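Local coordinates for protein putative DD-carboxypeptidase TP_0574 (Treponema pallidum, PDB 1O75) that shows zinc-stimulated carboxypeptidase activity on synthetic depsipeptides, binds penicillin, and may lower peptidoglycan cross-linking as a D,D-carboxypeptidase of this spirochaete, at residues L25-R29 and D30-A34. The protein carries 2 engineered substitutions. Sequence-based numbering, arbitrary orientation.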
loop_
_atom_site.group_PDB
_atom_site.type_symbol
_atom_site.label_atom_id
_atom_site.label_comp_id
_atom_site.label_asym_id
_atom_site.label_seq_id
_atom_site.Cartn_x
_atom_site.Cartn_y
_atom_site.Cartn_z
ATOM N N LEU B 25 -22.064 -25.532 8.984
ATOM C CA LEU B 25 -22.588 -25.988 7.704
ATOM C C LEU B 25 -23.531 -27.200 7.855
ATOM O O LEU B 25 -24.010 -27.744 6.858
ATOM C CB LEU B 25 -21.429 -26.335 6.762
ATOM C CG LEU B 25 -20.373 -25.212 6.576
ATOM C CD1 LEU B 25 -19.206 -25.737 5.773
ATOM C CD2 LEU B 25 -21.013 -24.021 5.867
ATOM N N GLY B 26 -23.797 -27.597 9.099
ATOM C CA GLY B 26 -24.651 -28.749 9.338
ATOM C C GLY B 26 -24.044 -30.012 8.744
ATOM O O GLY B 26 -24.745 -30.804 8.127
ATOM N N GLN B 27 -22.742 -30.208 8.926
ATOM C CA GLN B 27 -22.058 -31.385 8.391
ATOM C C GLN B 27 -21.334 -32.075 9.549
ATOM O O GLN B 27 -21.674 -31.855 10.713
ATOM C CB GLN B 27 -21.038 -30.963 7.330
ATOM C CG GLN B 27 -21.629 -30.323 6.076
ATOM C CD GLN B 27 -22.437 -31.304 5.255
ATOM O OE1 GLN B 27 -22.224 -32.521 5.337
ATOM N NE2 GLN B 27 -23.364 -30.780 4.439
ATOM N N SER B 28 -20.373 -32.947 9.248
ATOM C CA SER B 28 -19.616 -33.588 10.334
ATOM C C SER B 28 -18.141 -33.285 10.097
ATOM O O SER B 28 -17.734 -32.980 8.979
ATOM C CB SER B 28 -19.793 -35.105 10.349
ATOM O OG SER B 28 -19.159 -35.690 9.230
ATOM N N ARG B 29 -17.343 -33.379 11.148
ATOM C CA ARG B 29 -15.919 -33.117 10.995
ATOM C C ARG B 29 -15.309 -33.978 9.892
ATOM O O ARG B 29 -14.611 -33.473 9.008
ATOM C CB ARG B 29 -15.190 -33.363 12.316
ATOM C CG ARG B 29 -13.679 -33.153 12.218
ATOM C CD ARG B 29 -13.026 -33.144 13.604
ATOM N NE ARG B 29 -13.393 -34.327 14.368
ATOM C CZ ARG B 29 -13.149 -35.567 13.961
ATOM N NH1 ARG B 29 -12.535 -35.767 12.805
ATOM N NH2 ARG B 29 -13.528 -36.604 14.696
ATOM N N ASP B 30 -15.614 -35.271 9.907
ATOM C CA ASP B 30 -15.037 -36.180 8.924
ATOM C C ASP B 30 -15.367 -35.862 7.495
ATOM O O ASP B 30 -14.544 -36.050 6.594
ATOM C CB ASP B 30 -15.412 -37.624 9.269
ATOM C CG ASP B 30 -14.780 -38.066 10.572
ATOM O OD1 ASP B 30 -13.577 -37.778 10.755
ATOM O OD2 ASP B 30 -15.465 -38.680 11.416
ATOM N N VAL B 31 -16.577 -35.369 7.272
ATOM C CA VAL B 31 -16.976 -34.981 5.928
ATOM C C VAL B 31 -16.204 -33.729 5.491
ATOM O O VAL B 31 -15.983 -33.508 4.301
ATOM C CB VAL B 31 -18.496 -34.714 5.893
ATOM C CG1 VAL B 31 -18.845 -33.740 4.791
ATOM C CG2 VAL B 31 -19.220 -36.051 5.723
ATOM N N LEU B 32 -15.787 -32.914 6.450
ATOM C CA LEU B 32 -15.050 -31.697 6.111
ATOM C C LEU B 32 -13.526 -31.922 6.004
ATOM O O LEU B 32 -12.759 -30.991 5.720
ATOM C CB LEU B 32 -15.365 -30.607 7.133
ATOM C CG LEU B 32 -16.822 -30.122 7.164
ATOM C CD1 LEU B 32 -16.930 -28.919 8.091
ATOM C CD2 LEU B 32 -17.277 -29.770 5.749
ATOM N N LEU B 33 -13.095 -33.161 6.209
ATOM C CA LEU B 33 -11.674 -33.505 6.114
ATOM C C LEU B 33 -11.489 -34.425 4.911
ATOM O O LEU B 33 -12.199 -35.416 4.773
ATOM C CB LEU B 33 -11.213 -34.212 7.399
ATOM C CG LEU B 33 -11.172 -33.361 8.672
ATOM C CD1 LEU B 33 -10.814 -34.228 9.836
ATOM C CD2 LEU B 33 -10.133 -32.241 8.535
ATOM N N ALA B 34 -10.558 -34.111 4.023
ATOM C CA ALA B 34 -10.356 -34.965 2.853
ATOM C C ALA B 34 -9.007 -35.685 2.914
ATOM O O ALA B 34 -8.655 -36.281 3.947
ATOM C CB ALA B 34 -10.462 -34.139 1.579
#
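Arg29, Leu32 and Asp30 dominate one helical turn in the loop between helix 17-25 and strand 53-56, identified by the i to i+4 bond from Leu32 N to Ser28 O and by near-helical phi/psi at residues 29-31. Ser28 opens it with an ST motif: its OG receives Val31 N at 3.3 Å with an N-H...O angle of 155°, and its O accepts Leu32 N and, weakly, Val31 N. At chi1 69° the hydroxyl lies between the backbone N and the carbonyl carbon, facing the amide three residues on. Leu32 N reaches Ser28 O at 3.2 Å, in the carbonyl plane, and adds a weak bond to Arg29 O at 2.9 Å, so that one N-H is shared by two carbonyls. CG of Leu32 meanwhile packs 3.5 Å from Ser28 O, while the buried side chain leans on Ala18 and Trp21 of helix 17-25. Arg29 starts extended, CG anti to the backbone N, then bends at chi3, turning NH1 toward Asp30 OD1 and Leu33 CD1. NH1 forms a salt bridge with Asp30 OD1 at 3.1 Å, though the hydrogen bond within it is weak. The planes of the two groups stand 89° apart and Arg29 NH2 lies 4.1 Å from Asp30 OD1, which argues against a two-pronged pairing. Arg29 also has long, weak ion pairs with Asp19 and Asp196. Leu33 CD1 sits at the guanidinium edge, in plane, 3.8 Å from Arg29 NH1.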